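Local coordinates for protein 6-carboxyhexanoate--coa ligase (Bacillus subtilis, PDB 5FLG) that belongs to the 6-carboxyhexanoate--CoA ligase family and binds pimelic acid, magnesium and phosphoaminophosphonic acid-adenylate ester, at residues 97-102 against 211-216; 173-178 against 202-207. One frame throughout, in Å; residues are numbered along the deposited sequence.

Interaction 1: 97-102 against 211-216; sequences RLLLEK and GYQRIT. With PML (pimelic acid), chain C.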
loop_
_atom_site.group_PDB
_atom_site.type_symbol
_atom_site.label_atom_id
_atom_site.label_comp_id
_atom_site.label_asym_id
_atom_site.label_seq_id
_atom_site.Cartn_x
_atom_site.Cartn_y
_atom_site.Cartn_z
ATOM N N ARG A 97 -29.344 -9.411 21.685
ATOM C CA ARG A 97 -30.592 -9.038 21.018
ATOM C C ARG A 97 -31.481 -8.250 21.976
ATOM O O ARG A 97 -32.114 -7.307 21.571
ATOM C CB ARG A 97 -31.339 -10.268 20.496
ATOM C CG ARG A 97 -30.708 -10.863 19.237
ATOM C CD ARG A 97 -31.591 -11.936 18.596
ATOM N NE ARG A 97 -31.656 -13.135 19.415
ATOM C CZ ARG A 97 -30.801 -14.168 19.348
ATOM N NH1 ARG A 97 -29.839 -14.214 18.437
ATOM N NH2 ARG A 97 -30.950 -15.196 20.170
ATOM N N LEU A 98 -31.380 -8.563 23.261
ATOM C CA LEU A 98 -32.046 -7.823 24.326
ATOM C C LEU A 98 -31.512 -6.392 24.420
ATOM O O LEU A 98 -32.284 -5.431 24.317
ATOM C CB LEU A 98 -31.853 -8.553 25.663
ATOM C CG LEU A 98 -32.466 -7.894 26.907
ATOM C CD1 LEU A 98 -33.951 -7.640 26.717
ATOM C CD2 LEU A 98 -32.229 -8.752 28.143
ATOM N N LEU A 99 -30.188 -6.261 24.432
ATOM C CA LEU A 99 -29.529 -4.957 24.457
ATOM C C LEU A 99 -29.828 -4.121 23.216
ATOM O O LEU A 99 -29.998 -2.929 23.332
ATOM C CB LEU A 99 -28.003 -5.120 24.557
ATOM C CG LEU A 99 -27.523 -5.760 25.868
ATOM C CD1 LEU A 99 -26.043 -6.130 25.840
ATOM C CD2 LEU A 99 -27.810 -4.833 27.036
ATOM N N LEU A 100 -29.773 -4.698 22.019
ATOM C CA LEU A 100 -30.150 -3.924 20.817
ATOM C C LEU A 100 -31.580 -3.361 20.954
ATOM O O LEU A 100 -31.835 -2.236 20.540
ATOM C CB LEU A 100 -30.018 -4.755 19.537
ATOM C CG LEU A 100 -28.574 -5.178 19.151
ATOM C CD1 LEU A 100 -28.610 -6.336 18.166
ATOM C CD2 LEU A 100 -27.784 -4.025 18.546
ATOM N N GLU A 101 -32.497 -4.148 21.510
ATOM C CA GLU A 101 -33.888 -3.731 21.629
ATOM C C GLU A 101 -34.080 -2.600 22.613
ATOM O O GLU A 101 -34.675 -1.577 22.288
ATOM C CB GLU A 101 -34.794 -4.897 22.028
ATOM C CG GLU A 101 -36.174 -4.777 21.395
ATOM C CD GLU A 101 -37.154 -5.847 21.847
ATOM O OE1 GLU A 101 -36.803 -7.038 21.818
ATOM O OE2 GLU A 101 -38.286 -5.503 22.221
ATOM N N LYS A 102 -33.474 -2.750 23.770
ATOM C CA LYS A 102 -33.402 -1.709 24.756
ATOM C C LYS A 102 -32.750 -0.427 24.219
ATOM O O LYS A 102 -33.189 0.669 24.536
ATOM C CB LYS A 102 -32.648 -2.241 25.976
ATOM C CG LYS A 102 -32.589 -1.240 27.114
ATOM C CD LYS A 102 -31.899 -1.823 28.340
ATOM C CE LYS A 102 -32.298 -1.063 29.598
ATOM N NZ LYS A 102 -31.206 -1.015 30.608
ATOM N N GLY A 211 -23.687 2.483 25.924
ATOM C CA GLY A 211 -22.243 2.447 25.727
ATOM C C GLY A 211 -21.730 1.194 25.012
ATOM O O GLY A 211 -22.369 0.674 24.091
ATOM N N TYR A 212 -20.596 0.688 25.478
ATOM C CA TYR A 212 -19.906 -0.478 24.871
ATOM C C TYR A 212 -20.088 -1.690 25.762
ATOM O O TYR A 212 -19.474 -1.796 26.835
ATOM C CB TYR A 212 -18.428 -0.168 24.719
ATOM C CG TYR A 212 -17.564 -1.234 24.017
ATOM C CD1 TYR A 212 -17.448 -1.237 22.638
ATOM C CD2 TYR A 212 -16.645 -1.969 24.733
ATOM C CE1 TYR A 212 -16.553 -2.050 21.986
ATOM C CE2 TYR A 212 -15.757 -2.846 24.097
ATOM C CZ TYR A 212 -15.718 -2.876 22.722
ATOM O OH TYR A 212 -14.906 -3.736 22.052
ATOM N N GLN A 213 -20.990 -2.574 25.346
ATOM C CA GLN A 213 -21.416 -3.692 26.154
ATOM C C GLN A 213 -20.725 -4.932 25.638
ATOM O O GLN A 213 -21.128 -5.478 24.624
ATOM C CB GLN A 213 -22.932 -3.859 26.070
ATOM C CG GLN A 213 -23.715 -2.731 26.730
ATOM C CD GLN A 213 -23.787 -2.869 28.240
ATOM O OE1 GLN A 213 -23.717 -3.972 28.795
ATOM N NE2 GLN A 213 -23.897 -1.742 28.919
ATOM N N ARG A 214 -19.605 -5.312 26.270
ATOM C CA ARG A 214 -18.889 -6.496 25.844
ATOM C C ARG A 214 -19.670 -7.732 26.239
ATOM O O ARG A 214 -20.173 -7.816 27.339
ATOM C CB ARG A 214 -17.503 -6.540 26.525
ATOM C CG ARG A 214 -16.708 -5.293 26.312
ATOM C CD ARG A 214 -15.384 -5.318 27.047
ATOM N NE ARG A 214 -14.497 -6.312 26.484
ATOM C CZ ARG A 214 -13.880 -7.251 27.190
ATOM N NH1 ARG A 214 -14.104 -7.371 28.481
ATOM N NH2 ARG A 214 -13.051 -8.090 26.588
ATOM N N ILE A 215 -19.641 -8.747 25.387
ATOM C CA ILE A 215 -20.278 -9.993 25.661
ATOM C C ILE A 215 -19.257 -11.128 25.450
ATOM O O ILE A 215 -18.736 -11.319 24.349
ATOM C CB ILE A 215 -21.481 -10.173 24.726
ATOM C CG1 ILE A 215 -22.479 -9.012 24.925
ATOM C CG2 ILE A 215 -22.135 -11.507 24.989
ATOM C CD1 ILE A 215 -23.642 -8.996 23.955
ATOM N N THR A 216 -18.940 -11.861 26.515
ATOM C CA THR A 216 -17.685 -12.628 26.524
ATOM C C THR A 216 -17.699 -13.906 25.675
ATOM O O THR A 216 -16.649 -14.387 25.281
ATOM C CB THR A 216 -17.243 -13.008 27.937
ATOM O OG1 THR A 216 -18.258 -13.804 28.575
ATOM C CG2 THR A 216 -16.934 -11.779 28.731
HETATM C C1 PML C . -13.556 -6.748 22.904
HETATM O O11 PML C . -14.098 -5.813 23.578
HETATM O O12 PML C . -12.802 -7.612 23.477
HETATM C C2 PML C . -14.159 -7.032 21.515
HETATM C C3 PML C . -13.211 -7.042 20.327
HETATM C C4 PML C . -13.637 -8.007 19.205
HETATM C C5 PML C . -13.685 -7.394 17.819
HETATM C C6 PML C . -12.967 -8.201 16.741
HETATM C C7 PML C . -11.480 -8.387 17.053
HETATM O O71 PML C . -10.757 -7.373 17.194
HETATM O O72 PML C . -10.993 -9.545 17.044
#
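Leu99 reaches from helix 89-102 to strand 211-215 and makes the whole of this contact from the helix side, through its CD1 methyl. The touching is purely apolar. Leu99 CD1 lies 3.9 Å from Gln213 CB, so the leucine meets the aliphatic root of the glutamine, the two side chains crossing at about a right angle. Leu99 CD1 also stands 4.2 Å from Ile215 CD1, and here the two side chains approach tip to tip. Ile215 gets its CD1 there by an extended chain, CG1 turned away from the carbonyl carbon (chi1 -59°) and CD1 trans beyond it (chi2 174°). Both strand residues point toward the helix, as alternate residues of a strand do, and Met210 packs against Leu99 from the turn before the strand.

The polar end of Gln213 is engaged elsewhere. A bend at chi2 (-79°) turns the amide off the line of the side chain, OE1 accepting from Asn84 ND2 and NE2 donating to Met210 O.

Hydrogen bonds and charge belong to the alternate residues Tyr212 and Arg214, which face the bound pimelic acid. Tyr212 OH donates to PML O11 at 2.7 Å, and O11 lies near the plane of the ring. Arg214 presents the edge of its guanidinium to the carboxylate: NE donates to the same O11 at 3.0 Å and NH2 to O12 at 3.2 Å, both nearly straight, and C1 lies in the guanidinium plane. Two donors thus grip O11, and the paired bonds fix the carboxylate's rotation, while Thr83 OG1 holds Arg214 NH1. The strand is two-faced, packed by a helix on one side of the mixed sheet and lining on the other the pimelic acid pocket, with a bidentate arginine–carboxylate clamp.

Interaction 2: 173-178 against 202-207; sequences KEALAL and TGYVAG. With ANP (phosphoaminophosphonic acid-adenylate ester), chain D; PML (pimelic acid), chain C.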
loop_
_atom_site.group_PDB
_atom_site.type_symbol
_atom_site.label_atom_id
_atom_site.label_comp_id
_atom_site.label_asym_id
_atom_site.label_seq_id
_atom_site.Cartn_x
_atom_site.Cartn_y
_atom_site.Cartn_z
ATOM N N LYS A 173 -8.580 -1.991 22.238
ATOM C CA LYS A 173 -8.260 -0.627 21.812
ATOM C C LYS A 173 -8.828 -0.289 20.427
ATOM O O LYS A 173 -9.473 0.739 20.239
ATOM C CB LYS A 173 -6.780 -0.406 21.790
ATOM C CG LYS A 173 -6.433 1.049 21.581
ATOM C CD LYS A 173 -4.926 1.247 21.570
ATOM C CE LYS A 173 -4.281 0.372 20.517
ATOM N NZ LYS A 173 -2.962 0.895 20.184
ATOM N N GLU A 174 -8.639 -1.204 19.487
ATOM C CA GLU A 174 -9.125 -1.019 18.144
ATOM C C GLU A 174 -10.643 -1.024 18.079
ATOM O O GLU A 174 -11.230 -0.122 17.518
ATOM C CB GLU A 174 -8.517 -2.061 17.194
ATOM C CG GLU A 174 -7.037 -1.804 16.896
ATOM C CD GLU A 174 -6.240 -3.054 16.440
ATOM O OE1 GLU A 174 -6.812 -4.150 16.221
ATOM O OE2 GLU A 174 -5.016 -2.935 16.291
ATOM N N ALA A 175 -11.273 -1.973 18.757
ATOM C CA ALA A 175 -12.690 -2.107 18.677
ATOM C C ALA A 175 -13.363 -0.916 19.335
ATOM O O ALA A 175 -14.390 -0.425 18.850
ATOM C CB ALA A 175 -13.124 -3.381 19.349
ATOM N N LEU A 176 -12.874 -0.542 20.515
ATOM C CA LEU A 176 -13.494 0.552 21.254
ATOM C C LEU A 176 -13.279 1.886 20.529
ATOM O O LEU A 176 -14.155 2.776 20.549
ATOM C CB LEU A 176 -13.024 0.574 22.709
ATOM C CG LEU A 176 -13.679 1.571 23.678
ATOM C CD1 LEU A 176 -15.216 1.578 23.611
ATOM C CD2 LEU A 176 -13.213 1.273 25.088
ATOM N N ALA A 177 -12.134 2.048 19.872
ATOM C CA ALA A 177 -11.932 3.257 19.080
ATOM C C ALA A 177 -12.941 3.329 17.946
ATOM O O ALA A 177 -13.537 4.413 17.684
ATOM C CB ALA A 177 -10.541 3.333 18.524
ATOM N N LEU A 178 -13.088 2.201 17.237
ATOM C CA LEU A 178 -14.073 2.113 16.167
ATOM C C LEU A 178 -15.483 2.396 16.659
ATOM O O LEU A 178 -16.213 3.183 16.061
ATOM C CB LEU A 178 -14.011 0.733 15.502
ATOM C CG LEU A 178 -14.854 0.579 14.235
ATOM C CD1 LEU A 178 -14.312 -0.548 13.362
ATOM C CD2 LEU A 178 -16.307 0.316 14.607
ATOM N N THR A 202 -15.156 -13.230 22.155
ATOM C CA THR A 202 -15.800 -12.030 22.701
ATOM C C THR A 202 -16.219 -11.069 21.626
ATOM O O THR A 202 -15.559 -10.957 20.588
ATOM C CB THR A 202 -14.890 -11.300 23.663
ATOM O OG1 THR A 202 -14.525 -12.191 24.716
ATOM C CG2 THR A 202 -15.572 -10.092 24.250
ATOM N N GLY A 203 -17.437 -10.537 21.779
ATOM C CA GLY A 203 -17.928 -9.496 20.889
ATOM C C GLY A 203 -18.591 -8.403 21.696
ATOM O O GLY A 203 -18.335 -8.269 22.893
ATOM N N TYR A 204 -19.454 -7.601 21.050
ATOM C CA TYR A 204 -20.080 -6.512 21.745
ATOM C C TYR A 204 -21.268 -5.950 20.968
ATOM O O TYR A 204 -21.500 -6.289 19.816
ATOM C CB TYR A 204 -19.098 -5.361 22.017
ATOM C CG TYR A 204 -18.628 -4.584 20.773
ATOM C CD1 TYR A 204 -19.366 -3.534 20.264
ATOM C CD2 TYR A 204 -17.432 -4.912 20.128
ATOM C CE1 TYR A 204 -18.958 -2.842 19.172
ATOM C CE2 TYR A 204 -16.961 -4.147 19.085
ATOM C CZ TYR A 204 -17.785 -3.159 18.558
ATOM O OH TYR A 204 -17.367 -2.379 17.506
ATOM N N VAL A 205 -22.091 -5.236 21.713
ATOM C CA VAL A 205 -23.108 -4.344 21.141
ATOM C C VAL A 205 -22.808 -2.974 21.732
ATOM O O VAL A 205 -22.364 -2.865 22.880
ATOM C CB VAL A 205 -24.512 -4.790 21.591
ATOM C CG1 VAL A 205 -25.555 -3.731 21.241
ATOM C CG2 VAL A 205 -24.879 -6.074 20.892
ATOM N N ALA A 206 -22.868 -1.949 20.894
ATOM C CA ALA A 206 -22.570 -0.603 21.322
ATOM C C ALA A 206 -23.724 0.310 20.922
ATOM O O ALA A 206 -24.315 0.161 19.849
ATOM C CB ALA A 206 -21.308 -0.122 20.688
ATOM N N GLY A 207 -23.895 1.363 21.704
ATOM C CA GLY A 207 -24.829 2.424 21.362
ATOM C C GLY A 207 -24.703 3.586 22.311
ATOM O O GLY A 207 -24.019 3.504 23.342
HETATM P PG ANP D . -7.914 -8.095 12.233
HETATM O O1G ANP D . -6.496 -8.218 11.746
HETATM O O2G ANP D . -8.430 -9.377 12.826
HETATM O O3G ANP D . -8.201 -6.929 13.122
HETATM P PB ANP D . -10.289 -7.020 10.808
HETATM O O1B ANP D . -10.090 -5.731 11.524
HETATM O O2B ANP D . -10.739 -7.120 9.398
HETATM N N3B ANP D . -8.778 -7.857 10.777
HETATM P PA ANP D . -11.695 -7.763 13.207
HETATM O O1A ANP D . -11.819 -9.035 13.910
HETATM O O2A ANP D . -10.955 -6.586 13.776
HETATM O O3A ANP D . -11.247 -7.993 11.679
HETATM O "O5'" ANP D . -13.258 -7.301 12.943
HETATM C "C5'" ANP D . -14.264 -8.257 12.767
HETATM C "C4'" ANP D . -15.142 -7.859 11.578
HETATM O "O4'" ANP D . -15.647 -6.536 11.800
HETATM C "C3'" ANP D . -14.358 -7.817 10.275
HETATM O "O3'" ANP D . -14.433 -9.056 9.580
HETATM C "C2'" ANP D . -15.082 -6.763 9.490
HETATM O "O2'" ANP D . -16.261 -7.341 8.927
HETATM C "C1'" ANP D . -15.485 -5.807 10.577
HETATM N N9 ANP D . -14.474 -4.748 10.671
HETATM C C8 ANP D . -13.206 -4.826 11.210
HETATM N N7 ANP D . -12.614 -3.609 11.182
HETATM C C5 ANP D . -13.498 -2.755 10.580
HETATM C C6 ANP D . -13.526 -1.339 10.179
HETATM N N6 ANP D . -12.482 -0.528 10.374
HETATM N N1 ANP D . -14.645 -0.847 9.602
HETATM C C2 ANP D . -15.700 -1.633 9.357
HETATM N N3 ANP D . -15.799 -2.915 9.744
HETATM C C4 ANP D . -14.698 -3.526 10.244
HETATM C C1 PML C . -13.556 -6.748 22.904
HETATM O O11 PML C . -14.098 -5.813 23.578
HETATM O O12 PML C . -12.802 -7.612 23.477
HETATM C C2 PML C . -14.159 -7.032 21.515
HETATM C C3 PML C . -13.211 -7.042 20.327
HETATM C C4 PML C . -13.637 -8.007 19.205
HETATM C C5 PML C . -13.685 -7.394 17.819
HETATM C C6 PML C . -12.967 -8.201 16.741
HETATM C C7 PML C . -11.480 -8.387 17.053
HETATM O O71 PML C . -10.757 -7.373 17.194
HETATM O O72 PML C . -10.993 -9.545 17.044
#
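Thr202, just ahead of strand 203-207, lies beside the pimelic acid and not against helix 170-184: its CG2 comes 3.8 Å from PML O12, and OG1 is hydrogen-bonded to Thr216 O.

Tyr204 carries the contact with the helix. Its side chain points toward 173-178, with CG placed between the backbone N and the carbonyl carbon (chi1 69°). Ala175 CB comes 3.9 Å from Tyr204 CE2, approaching the ring obliquely. Ala175 CB is also 3.8 Å from PML C3, which puts Ala175 against both the tyrosine and the acid's aliphatic chain. PML C2 sits at the edge of the Tyr204 ring, near its plane, 4.1 Å from CD2.

Farther out, Tyr204 OH passes Leu178, whose CD2 is 4.1 Å away, the two side chains crossing at about a right angle. The hydroxyl is hydrogen-bonded to Arg228 NH2, and weakly to Glu191 OE2, so its polar end is satisfied in this buried setting. Leu178 extends with CG anti to its backbone N (chi1 -172°) and divides its methyls between neighbours: CD2 faces the tyrosine, and CD1 touches the adenine ring of phosphoaminophosphonic acid-adenylate ester, 3.4 Å from ANP C6.

Helix and strand therefore meet as a helix-on-sheet wall of the binding cleft, one turn of the helix touching pimelic acid through Ala175 and the adenine through Leu178.

Overall arrangement
The centres of the two contacts lie about 11 Å apart, and both share one mixed sheet, in which strands 203-207 and 211-215 are antiparallel neighbours joined by a short turn. Backbone hydrogen bonds tie them directly, Gln213 N to Val205 O and Ile215 N to Gly203 O. Along the chain the order is 97-102, 173-178, 202-207, 211-216, so interaction 2 falls wholly within the span bridged by interaction 1. Helix 89-102 packs on one face of this strand pair and helix 170-184 on the other, a layered alpha-beta-alpha arrangement. Interaction 2 is near the centre of the chain, interaction 1 farther out, and the pimelic acid touches residues of both.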